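Local coordinates for protein hydrolase, isochorismatase family (Pseudomonas putida KT2440, PDB 4H17) that probably works as a hydrolase of the isochorismatase family, built on a Rossmann-like fold, although its own substrate is not established, at residues 123-134 with 149-160; 7-18 with 182-190. All blocks are in the same frame, centred on the assembly; numbering follows the deposited sequence.

Contact 1: residues 123-134 with 149-160; sequences HLDLIVCGFMSH and YRCTLVEDASAT. With SO4 (sulfate ion), chain C; EDO (1,2-ethanediol), chain H.
Leu126 lays its CD1 methyl on Tyr149, 3.6 Å from Tyr149 CB; with CG anti to its own carbonyl carbon (chi1 -48°), the branch leans across to the neighbouring strand. The Tyr149 ring turns its edge, nearly in plane, to the carbonyl oxygens of His123 and Leu124. On the opposite face of the sheet Arg150, in one of its two conformers, spreads one guanidinium face over Leu124 CB. There Arg150 NE, in the guanidinium plane, forms a salt bridge 3.1 Å from Asp125 OD1 and reaches that oxygen from above the carboxylate plane, the two planes 65° apart. A water joins Asp125 OD1 to Thr152 OG1, which also accepts from Ala19 N.

Strands 125-131 and 150-154 run parallel, 29° apart, a direction borne out by Leu126 N bonding to Arg150 O (2.9 Å) and Leu126 O accepting from Thr152 N (2.8 Å). They are the two strands of a right-handed beta-alpha-beta unit completed by helix 133-146. Beyond the turn at 154-157, Ser158 OG, in one of two conformers, donates to Gly130 O at 2.7 Å. A cis peptide follows Phe131, and Met132 N donates to a sulfate oxygen, O2, at 2.8 Å. Also bound by Tyr35, His71, Ser135 and Ser136, the sulfate, probably from the crystallisation liquor, suggests a pocket able to accept an anion at this strand end, possibly the family's active site.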
loop_
_atom_site.group_PDB
_atom_site.type_symbol
_atom_site.label_atom_id
_atom_site.label_comp_id
_atom_site.label_asym_id
_atom_site.label_seq_id
_atom_site.Cartn_x
_atom_site.Cartn_y
_atom_site.Cartn_z
ATOM N N HIS A 123 3.847 -15.957 -16.722
ATOM C CA HIS A 123 4.796 -15.946 -15.572
ATOM C C HIS A 123 4.192 -15.432 -14.294
ATOM O O HIS A 123 3.650 -14.329 -14.247
ATOM C CB HIS A 123 6.049 -15.131 -15.916
ATOM C CG HIS A 123 6.711 -15.600 -17.158
ATOM N ND1 HIS A 123 7.320 -16.832 -17.246
ATOM C CD2 HIS A 123 6.851 -15.017 -18.367
ATOM C CE1 HIS A 123 7.796 -16.995 -18.466
ATOM N NE2 HIS A 123 7.521 -15.908 -19.168
ATOM N N LEU A 124 4.304 -16.235 -13.239
ATOM C CA LEU A 124 3.907 -15.801 -11.907
ATOM C C LEU A 124 4.909 -14.828 -11.290
ATOM O O LEU A 124 4.503 -14.030 -10.457
ATOM C CB LEU A 124 3.704 -17.007 -10.983
ATOM C CG LEU A 124 2.428 -17.817 -11.260
ATOM C CD1 LEU A 124 2.365 -19.028 -10.328
ATOM C CD2 LEU A 124 1.165 -16.976 -11.100
ATOM N N ASP A 125 6.175 -14.867 -11.735
ATOM C CA ASP A 125 7.228 -13.963 -11.257
ATOM C C ASP A 125 7.326 -12.642 -12.033
ATOM O O ASP A 125 7.585 -12.583 -13.234
ATOM C CB ASP A 125 8.624 -14.610 -11.271
ATOM C CG ASP A 125 8.819 -15.685 -10.196
ATOM O OD1 ASP A 125 8.805 -15.342 -9.000
ATOM O OD2 ASP A 125 9.140 -16.837 -10.509
ATOM N N LEU A 126 7.154 -11.572 -11.275
ATOM C CA LEU A 126 7.196 -10.210 -11.777
ATOM C C LEU A 126 8.341 -9.461 -11.139
ATOM O O LEU A 126 8.504 -9.466 -9.933
ATOM C CB LEU A 126 5.897 -9.462 -11.470
ATOM C CG LEU A 126 4.560 -10.140 -11.792
ATOM C CD1 LEU A 126 3.410 -9.255 -11.336
ATOM C CD2 LEU A 126 4.454 -10.544 -13.254
ATOM N N ILE A 127 9.139 -8.813 -11.979
ATOM C CA ILE A 127 10.161 -7.888 -11.539
ATOM C C ILE A 127 9.573 -6.492 -11.783
ATOM O O ILE A 127 9.167 -6.172 -12.920
ATOM C CB ILE A 127 11.501 -8.088 -12.273
ATOM C CG1 ILE A 127 12.051 -9.489 -11.954
ATOM C CG2 ILE A 127 12.490 -7.002 -11.876
ATOM C CD1 ILE A 127 13.119 -9.974 -12.892
ATOM N N VAL A 128 9.502 -5.713 -10.707
ATOM C CA VAL A 128 8.870 -4.416 -10.690
ATOM C C VAL A 128 9.800 -3.274 -10.331
ATOM O O VAL A 128 10.574 -3.360 -9.376
ATOM C CB VAL A 128 7.687 -4.422 -9.702
ATOM C CG1 VAL A 128 6.953 -3.103 -9.702
ATOM C CG2 VAL A 128 6.699 -5.542 -9.966
ATOM N N CYS A 129 9.730 -2.201 -11.114
ATOM C CA CYS A 129 10.499 -1.024 -10.805
ATOM C C CYS A 129 9.656 0.197 -11.183
ATOM O O CYS A 129 8.592 0.030 -11.780
ATOM C CB CYS A 129 11.830 -1.055 -11.557
ATOM S SG CYS A 129 11.678 -1.059 -13.358
ATOM N N GLY A 130 10.165 1.372 -10.837
ATOM C CA GLY A 130 9.555 2.654 -11.223
ATOM C C GLY A 130 9.081 3.507 -10.066
ATOM O O GLY A 130 9.625 3.453 -8.952
ATOM N N PHE A 131 8.047 4.292 -10.321
ATOM C CA PHE A 131 7.747 5.492 -9.596
ATOM C C PHE A 131 6.271 5.708 -9.410
ATOM O O PHE A 131 5.466 5.326 -10.289
ATOM C CB PHE A 131 8.309 6.710 -10.371
ATOM C CG PHE A 131 9.687 6.467 -10.858
ATOM C CD1 PHE A 131 10.754 6.459 -9.967
ATOM C CD2 PHE A 131 9.923 6.276 -12.184
ATOM C CE1 PHE A 131 12.023 6.135 -10.400
ATOM C CE2 PHE A 131 11.212 5.998 -12.655
ATOM C CZ PHE A 131 12.281 5.957 -11.755
HETATM N N MSE A 132 5.849 6.345 -8.293
HETATM C CA MSE A 132 6.647 6.568 -7.041
HETATM C C MSE A 132 6.550 5.337 -6.176
HETATM O O MSE A 132 5.541 4.609 -6.214
HETATM C CB MSE A 132 6.066 7.758 -6.272
HETATM C CG MSE A 132 6.116 9.030 -7.093
HETATM SE SE MSE A 132 5.534 10.640 -6.160
HETATM C CE MSE A 132 3.689 10.093 -5.690
ATOM N N SER A 133 7.589 5.068 -5.414
ATOM C CA SER A 133 7.664 3.814 -4.675
ATOM C C SER A 133 6.468 3.655 -3.740
ATOM O O SER A 133 5.949 2.540 -3.611
ATOM C CB SER A 133 8.982 3.684 -3.901
ATOM O OG SER A 133 9.190 4.732 -3.029
ATOM N N HIS A 134 6.044 4.723 -3.074
ATOM C CA HIS A 134 5.006 4.634 -2.016
ATOM C C HIS A 134 3.577 4.624 -2.573
ATOM O O HIS A 134 2.625 4.378 -1.837
ATOM C CB HIS A 134 5.134 5.751 -0.979
ATOM C CG HIS A 134 4.848 7.100 -1.528
ATOM N ND1 HIS A 134 5.725 7.763 -2.351
ATOM C CD2 HIS A 134 3.753 7.889 -1.440
ATOM C CE1 HIS A 134 5.191 8.898 -2.749
ATOM N NE2 HIS A 134 4.013 9.021 -2.174
ATOM N N TYR A 149 0.496 -13.345 -7.970
ATOM C CA TYR A 149 1.830 -13.142 -8.448
ATOM C C TYR A 149 2.880 -13.035 -7.368
ATOM O O TYR A 149 2.597 -12.639 -6.234
ATOM C CB TYR A 149 1.914 -11.885 -9.334
ATOM C CG TYR A 149 1.046 -12.066 -10.557
ATOM C CD1 TYR A 149 1.478 -12.787 -11.644
ATOM C CD2 TYR A 149 -0.220 -11.500 -10.610
ATOM C CE1 TYR A 149 0.679 -12.994 -12.766
ATOM C CE2 TYR A 149 -1.024 -11.686 -11.718
ATOM C CZ TYR A 149 -0.594 -12.435 -12.782
ATOM O OH TYR A 149 -1.428 -12.601 -13.875
ATOM N N ARG A 150 4.093 -13.436 -7.727
ATOM C CA ARG A 150 5.253 -13.312 -6.883
ATOM C C ARG A 150 6.037 -12.123 -7.389
ATOM O O ARG A 150 6.542 -12.152 -8.510
ATOM C CB ARG A 150 6.119 -14.545 -7.009
ATOM C CG ARG A 150 5.560 -15.782 -6.342
ATOM C CD ARG A 150 6.607 -16.904 -6.379
ATOM N NE ARG A 150 6.904 -17.381 -7.732
ATOM C CZ ARG A 150 6.206 -18.317 -8.382
ATOM N NH1 ARG A 150 5.164 -18.910 -7.808
ATOM N NH2 ARG A 150 6.567 -18.682 -9.607
ATOM N N CYS A 151 6.165 -11.094 -6.567
ATOM C CA CYS A 151 6.792 -9.833 -6.988
ATOM C C CYS A 151 8.190 -9.741 -6.416
ATOM O O CYS A 151 8.412 -10.050 -5.255
ATOM C CB CYS A 151 5.972 -8.652 -6.505
ATOM S SG CYS A 151 4.442 -8.445 -7.438
ATOM N N THR A 152 9.111 -9.256 -7.250
ATOM C CA THR A 152 10.442 -8.875 -6.814
ATOM C C THR A 152 10.586 -7.398 -7.176
ATOM O O THR A 152 10.539 -7.035 -8.366
ATOM C CB THR A 152 11.542 -9.694 -7.490
ATOM O OG1 THR A 152 11.396 -11.064 -7.090
ATOM C CG2 THR A 152 12.892 -9.178 -7.087
ATOM N N LEU A 153 10.709 -6.567 -6.150
ATOM C CA LEU A 153 10.725 -5.121 -6.326
ATOM C C LEU A 153 12.146 -4.648 -6.298
ATOM O O LEU A 153 12.886 -4.933 -5.353
ATOM C CB LEU A 153 9.922 -4.476 -5.193
ATOM C CG LEU A 153 9.848 -2.964 -5.107
ATOM C CD1 LEU A 153 9.349 -2.278 -6.349
ATOM C CD2 LEU A 153 8.974 -2.609 -3.923
ATOM N N VAL A 154 12.545 -3.879 -7.298
ATOM C CA VAL A 154 13.965 -3.527 -7.442
ATOM C C VAL A 154 14.186 -2.192 -6.753
ATOM O O VAL A 154 13.829 -1.140 -7.279
ATOM C CB VAL A 154 14.408 -3.453 -8.901
ATOM C CG1 VAL A 154 15.907 -3.233 -9.002
ATOM C CG2 VAL A 154 13.979 -4.707 -9.625
ATOM N N GLU A 155 14.749 -2.244 -5.543
ATOM C CA GLU A 155 14.681 -1.092 -4.635
ATOM C C GLU A 155 15.505 0.105 -5.117
ATOM O O GLU A 155 15.187 1.255 -4.821
ATOM C CB GLU A 155 15.142 -1.483 -3.226
ATOM C CG GLU A 155 16.538 -2.060 -3.197
ATOM C CD GLU A 155 16.850 -2.728 -1.879
ATOM O OE1 GLU A 155 16.398 -2.195 -0.833
ATOM O OE2 GLU A 155 17.538 -3.777 -1.904
ATOM N N ASP A 156 16.556 -0.171 -5.874
ATOM C CA ASP A 156 17.433 0.885 -6.409
ATOM C C ASP A 156 17.114 1.274 -7.862
ATOM O O ASP A 156 17.794 2.080 -8.478
ATOM C CB ASP A 156 18.921 0.546 -6.179
ATOM C CG ASP A 156 19.356 -0.736 -6.859
ATOM O OD1 ASP A 156 18.556 -1.384 -7.554
ATOM O OD2 ASP A 156 20.541 -1.103 -6.678
ATOM N N ALA A 157 15.973 0.781 -8.325
ATOM C CA ALA A 157 15.395 1.134 -9.632
ATOM C C ALA A 157 14.001 1.734 -9.405
ATOM O O ALA A 157 13.100 1.635 -10.261
ATOM C CB ALA A 157 15.316 -0.070 -10.516
ATOM N N SER A 158 13.835 2.335 -8.245
ATOM C CA SER A 158 12.563 2.946 -7.832
ATOM C C SER A 158 12.920 4.147 -6.972
ATOM O O SER A 158 14.033 4.224 -6.398
ATOM C CB SER A 158 11.699 1.911 -7.113
ATOM O OG SER A 158 10.464 2.486 -6.616
ATOM N N ALA A 159 12.009 5.106 -6.859
ATOM C CA ALA A 159 12.260 6.298 -6.110
ATOM C C ALA A 159 10.998 6.949 -5.652
ATOM O O ALA A 159 9.899 6.656 -6.143
ATOM C CB ALA A 159 13.082 7.289 -6.933
ATOM N N THR A 160 11.168 7.888 -4.750
ATOM C CA THR A 160 10.088 8.710 -4.278
ATOM C C THR A 160 10.597 10.138 -3.986
ATOM O O THR A 160 11.679 10.560 -4.474
ATOM C CB THR A 160 9.391 8.034 -3.094
ATOM O OG1 THR A 160 8.238 8.795 -2.714
ATOM C CG2 THR A 160 10.314 7.893 -1.934
HETATM S S SO4 C . 2.397 7.943 -8.561
HETATM O O1 SO4 C . 1.807 7.337 -9.773
HETATM O O2 SO4 C . 3.136 6.970 -7.797
HETATM O O3 SO4 C . 1.274 8.413 -7.715
HETATM O O4 SO4 C . 3.190 9.149 -8.860
HETATM C C1 EDO H . 15.663 7.734 -2.264
HETATM O O1 EDO H . 16.411 8.849 -2.782
HETATM C C2 EDO H . 14.747 7.248 -3.385
HETATM O O2 EDO H . 13.797 8.239 -3.784
HETATM O O HOH W 1 9.267 -12.555 -7.911
#

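Contact 2: residues 7-18 with 182-190; sequences TMFRLTGRDYPP and VMADNFACV. With SO4 (sulfate ion), chain F.
Thr7 sets its CG2 methyl near Ala184 O, at 3.7 Å, while its OG1 caps the short helix 8-12 by accepting from Arg10 N. Met8, a selenomethionine, presents its backbone N to Asp185 OD1 at 2.9 Å, from above the carboxylate plane; the same oxygen forms a salt bridge with Arg161 of the second subunit. The Met8 side chain runs beside that of Asn186, both pointing the same way, and its CG comes within 3.3 Å of Asn186 OD1.

Phe9 N donates to Asp185 O at 3.2 Å, almost in line with the carbonyl. Its ring covers the end of helix 172-186: Asn186 CA sits over one face, 4.0 Å from the ring centroid, in a CH-pi contact, and the ring edge faces Ala184 O and Ala188 N. An alanine at Phe9 would remove this ring and is likely to leave Asn186 CA and the turn at Phe187 without their cover.

Thr12 OG1 shares a water with Asn186 OD1. Helix 8-12 then ends in a Schellman motif at Gly13 (phi 72°), and Arg14 binds a sulfate through its guanidinium edge. With CG between its backbone N and carbonyl carbon (chi1 45°), Tyr16 swings its ring back to strand 189-191, where Cys189 SG meets it obliquely, 3.7 Å from Tyr16 CD1; Tyr16 OH accepts from Cys151 N. Pro18 CD lies 4.1 Å from the same sulfur. Across these two segments the direct hydrogen bonds come from Met8 N and Phe9 N, beside the Phe9 ring packing, while Tyr16 and Pro18 meet Cys189 through its sulfur. Asp185 OD1 serves both Met8 N and Arg161 of the second subunit, which suggests that the placing of the N-terminal arm depends partly on the dimer interface.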
loop_
_atom_site.group_PDB
_atom_site.type_symbol
_atom_site.label_atom_id
_atom_site.label_comp_id
_atom_site.label_asym_id
_atom_site.label_seq_id
_atom_site.Cartn_x
_atom_site.Cartn_y
_atom_site.Cartn_z
ATOM N N THR A 7 9.780 -11.429 9.190
ATOM C CA THR A 7 8.856 -10.935 8.173
ATOM C C THR A 7 7.606 -11.779 8.301
ATOM O O THR A 7 7.689 -12.923 8.757
ATOM C CB THR A 7 9.401 -11.077 6.738
ATOM O OG1 THR A 7 9.713 -12.459 6.489
ATOM C CG2 THR A 7 10.653 -10.229 6.507
HETATM N N MSE A 8 6.472 -11.219 7.927
HETATM C CA MSE A 8 5.228 -12.002 7.818
HETATM C C MSE A 8 5.471 -13.201 6.921
HETATM O O MSE A 8 4.990 -14.288 7.176
HETATM C CB MSE A 8 4.086 -11.121 7.324
HETATM C CG MSE A 8 2.733 -11.814 7.439
HETATM SE SE MSE A 8 2.308 -12.227 9.344
HETATM C CE MSE A 8 3.192 -10.588 9.894
ATOM N N PHE A 9 6.210 -13.025 5.831
ATOM C CA PHE A 9 6.563 -14.144 4.970
ATOM C C PHE A 9 7.193 -15.312 5.745
ATOM O O PHE A 9 6.749 -16.451 5.627
ATOM C CB PHE A 9 7.546 -13.697 3.888
ATOM C CG PHE A 9 6.927 -12.930 2.723
ATOM C CD1 PHE A 9 5.980 -13.497 1.882
ATOM C CD2 PHE A 9 7.368 -11.653 2.413
ATOM C CE1 PHE A 9 5.444 -12.788 0.826
ATOM C CE2 PHE A 9 6.882 -10.951 1.323
ATOM C CZ PHE A 9 5.893 -11.527 0.515
ATOM N N ARG A 10 8.222 -15.032 6.528
ATOM C CA ARG A 10 8.927 -16.100 7.217
ATOM C C ARG A 10 8.104 -16.667 8.357
ATOM O O ARG A 10 8.121 -17.874 8.600
ATOM C CB ARG A 10 10.308 -15.618 7.699
ATOM C CG ARG A 10 11.220 -15.204 6.539
ATOM C CD ARG A 10 12.196 -16.218 6.005
ATOM N NE ARG A 10 13.450 -16.322 6.753
ATOM C CZ ARG A 10 14.628 -16.622 6.190
ATOM N NH1 ARG A 10 14.734 -16.792 4.876
ATOM N NH2 ARG A 10 15.724 -16.726 6.939
ATOM N N LEU A 11 7.341 -15.810 9.022
ATOM C CA LEU A 11 6.467 -16.243 10.115
ATOM C C LEU A 11 5.434 -17.254 9.667
ATOM O O LEU A 11 5.143 -18.180 10.432
ATOM C CB LEU A 11 5.783 -15.043 10.777
ATOM C CG LEU A 11 4.968 -15.282 12.043
ATOM C CD1 LEU A 11 5.891 -15.757 13.141
ATOM C CD2 LEU A 11 4.269 -13.991 12.448
ATOM N N THR A 12 4.893 -17.079 8.463
ATOM C CA THR A 12 3.816 -17.926 7.914
ATOM C C THR A 12 4.309 -19.053 6.987
ATOM O O THR A 12 3.516 -19.906 6.524
ATOM C CB THR A 12 2.760 -17.079 7.166
ATOM O OG1 THR A 12 3.346 -16.436 6.016
ATOM C CG2 THR A 12 2.165 -16.051 8.097
ATOM N N GLY A 13 5.611 -19.034 6.713
ATOM C CA GLY A 13 6.260 -19.976 5.829
ATOM C C GLY A 13 5.921 -19.765 4.366
ATOM O O GLY A 13 6.002 -20.712 3.568
ATOM N N ARG A 14 5.596 -18.518 4.009
ATOM C CA ARG A 14 5.152 -18.166 2.658
ATOM C C ARG A 14 6.235 -17.411 1.877
ATOM O O ARG A 14 6.001 -16.934 0.759
ATOM C CB ARG A 14 3.871 -17.348 2.724
ATOM C CG ARG A 14 2.661 -18.153 3.221
ATOM C CD ARG A 14 1.336 -17.443 2.979
ATOM N NE ARG A 14 0.199 -18.242 3.475
ATOM C CZ ARG A 14 -0.409 -18.075 4.655
ATOM N NH1 ARG A 14 -0.035 -17.119 5.511
ATOM N NH2 ARG A 14 -1.424 -18.887 4.995
ATOM N N ASP A 15 7.419 -17.298 2.464
ATOM C CA ASP A 15 8.550 -16.703 1.744
ATOM C C ASP A 15 8.838 -17.479 0.453
ATOM O O ASP A 15 8.865 -18.704 0.462
ATOM C CB ASP A 15 9.799 -16.563 2.651
ATOM C CG ASP A 15 10.119 -17.808 3.467
ATOM O OD1 ASP A 15 9.229 -18.330 4.175
ATOM O OD2 ASP A 15 11.292 -18.242 3.444
ATOM N N TYR A 16 9.015 -16.754 -0.652
ATOM C CA TYR A 16 9.384 -17.335 -1.936
ATOM C C TYR A 16 10.747 -16.758 -2.322
ATOM O O TYR A 16 11.143 -15.736 -1.800
ATOM C CB TYR A 16 8.336 -17.055 -3.042
ATOM C CG TYR A 16 7.781 -15.625 -3.149
ATOM C CD1 TYR A 16 8.462 -14.622 -3.859
ATOM C CD2 TYR A 16 6.533 -15.287 -2.608
ATOM C CE1 TYR A 16 7.936 -13.348 -3.990
ATOM C CE2 TYR A 16 6.011 -14.002 -2.747
ATOM C CZ TYR A 16 6.713 -13.029 -3.438
ATOM O OH TYR A 16 6.190 -11.736 -3.601
ATOM N N PRO A 17 11.481 -17.438 -3.212
ATOM C CA PRO A 17 12.733 -16.873 -3.701
ATOM C C PRO A 17 12.564 -15.631 -4.586
ATOM O O PRO A 17 11.525 -15.465 -5.219
ATOM C CB PRO A 17 13.337 -17.991 -4.552
ATOM C CG PRO A 17 12.532 -19.202 -4.274
ATOM C CD PRO A 17 11.187 -18.747 -3.813
ATOM N N PRO A 18 13.598 -14.783 -4.651
ATOM C CA PRO A 18 13.525 -13.701 -5.623
ATOM C C PRO A 18 13.447 -14.206 -7.044
ATOM O O PRO A 18 13.902 -15.310 -7.369
ATOM C CB PRO A 18 14.795 -12.896 -5.389
ATOM C CG PRO A 18 15.689 -13.784 -4.573
ATOM C CD PRO A 18 14.771 -14.644 -3.774
ATOM N N VAL A 182 8.382 -2.381 4.424
ATOM C CA VAL A 182 6.948 -2.750 4.369
ATOM C C VAL A 182 6.688 -3.786 3.259
ATOM O O VAL A 182 6.058 -4.821 3.478
ATOM C CB VAL A 182 6.085 -1.475 4.191
ATOM C CG1 VAL A 182 4.685 -1.772 3.663
ATOM C CG2 VAL A 182 6.059 -0.676 5.489
HETATM N N MSE A 183 7.209 -3.510 2.064
HETATM C CA MSE A 183 7.145 -4.462 0.952
HETATM C C MSE A 183 7.781 -5.793 1.302
HETATM O O MSE A 183 7.180 -6.829 1.088
HETATM C CB MSE A 183 7.839 -3.838 -0.276
HETATM C CG MSE A 183 7.063 -2.614 -0.800
HETATM SE SE MSE A 183 5.473 -3.133 -1.752
HETATM C CE MSE A 183 4.170 -2.603 -0.441
ATOM N N ALA A 184 8.999 -5.772 1.859
ATOM C CA ALA A 184 9.723 -6.990 2.199
ATOM C C ALA A 184 8.998 -7.801 3.279
ATOM O O ALA A 184 9.170 -9.022 3.372
ATOM C CB ALA A 184 11.131 -6.656 2.658
ATOM N N ASP A 185 8.221 -7.146 4.109
ATOM C CA ASP A 185 7.517 -7.852 5.185
ATOM C C ASP A 185 6.469 -8.825 4.632
ATOM O O ASP A 185 6.290 -9.912 5.193
ATOM C CB ASP A 185 6.856 -6.825 6.119
ATOM C CG ASP A 185 6.219 -7.451 7.338
ATOM O OD1 ASP A 185 6.847 -8.372 7.892
ATOM O OD2 ASP A 185 5.150 -6.913 7.762
ATOM N N ASN A 186 5.732 -8.420 3.601
ATOM C CA ASN A 186 4.516 -9.137 3.226
ATOM C C ASN A 186 4.023 -8.972 1.760
ATOM O O ASN A 186 2.922 -9.438 1.430
ATOM C CB ASN A 186 3.399 -8.667 4.161
ATOM C CG ASN A 186 2.299 -9.694 4.349
ATOM O OD1 ASN A 186 2.533 -10.891 4.288
ATOM N ND2 ASN A 186 1.098 -9.207 4.620
ATOM N N PHE A 187 4.788 -8.275 0.915
ATOM C CA PHE A 187 4.284 -7.986 -0.426
ATOM C C PHE A 187 5.248 -8.294 -1.565
ATOM O O PHE A 187 4.793 -8.522 -2.690
ATOM C CB PHE A 187 3.788 -6.569 -0.484
ATOM C CG PHE A 187 2.675 -6.295 0.489
ATOM C CD1 PHE A 187 1.397 -6.697 0.188
ATOM C CD2 PHE A 187 2.934 -5.712 1.711
ATOM C CE1 PHE A 187 0.372 -6.487 1.091
ATOM C CE2 PHE A 187 1.906 -5.484 2.620
ATOM C CZ PHE A 187 0.627 -5.885 2.290
ATOM N N ALA A 188 6.551 -8.339 -1.310
ATOM C CA ALA A 188 7.509 -8.621 -2.392
ATOM C C ALA A 188 8.829 -9.056 -1.847
ATOM O O ALA A 188 9.142 -8.771 -0.700
ATOM C CB ALA A 188 7.737 -7.369 -3.230
ATOM N N CYS A 189 9.600 -9.774 -2.655
ATOM C CA CYS A 189 11.063 -9.827 -2.462
ATOM C C CYS A 189 11.581 -8.479 -2.837
ATOM O O CYS A 189 11.145 -7.902 -3.840
ATOM C CB CYS A 189 11.681 -10.904 -3.339
ATOM S SG CYS A 189 11.354 -12.566 -2.718
ATOM N N VAL A 190 12.508 -7.948 -2.054
ATOM C CA VAL A 190 13.128 -6.671 -2.393
ATOM C C VAL A 190 14.581 -6.965 -2.664
ATOM O O VAL A 190 15.258 -7.614 -1.840
ATOM C CB VAL A 190 12.926 -5.645 -1.263
ATOM C CG1 VAL A 190 13.627 -4.334 -1.550
ATOM C CG2 VAL A 190 11.422 -5.397 -1.016
HETATM S S SO4 F . -1.638 -18.098 8.654
HETATM O O1 SO4 F . -1.988 -19.418 8.087
HETATM O O2 SO4 F . -2.708 -17.688 9.637
HETATM O O3 SO4 F . -0.312 -18.089 9.302
HETATM O O4 SO4 F . -1.632 -17.118 7.536
HETATM O O HOH W 2 3.073 -13.869 4.185
HETATM O O HOH W 3 3.447 -11.410 -3.669
#

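How the contacts relate
The two contacts have centres 14 Å apart and meet at the neighbouring strands 150-159 and 189-191. There Leu153 N lies 2.7 Å from Cys189 O and Cys151 O lies 2.9 Å from Cys189 N, probable hydrogen bonds extending the sheet into contact 2. The centre of contact 1 lies about 4 Å, and that of contact 2 about 17 Å, from the centre of the chain; contact 2 packs the N-terminal arm beside 189-191, one of the sheet's two outermost strands within this chain. His134 NE2 of one subunit is hydrogen-bonded to Asp185 OD2 of the other. Asn186 ND2 likewise bonds Ser135 OG of the second subunit, whose counterpart here binds the contact 1 sulfate.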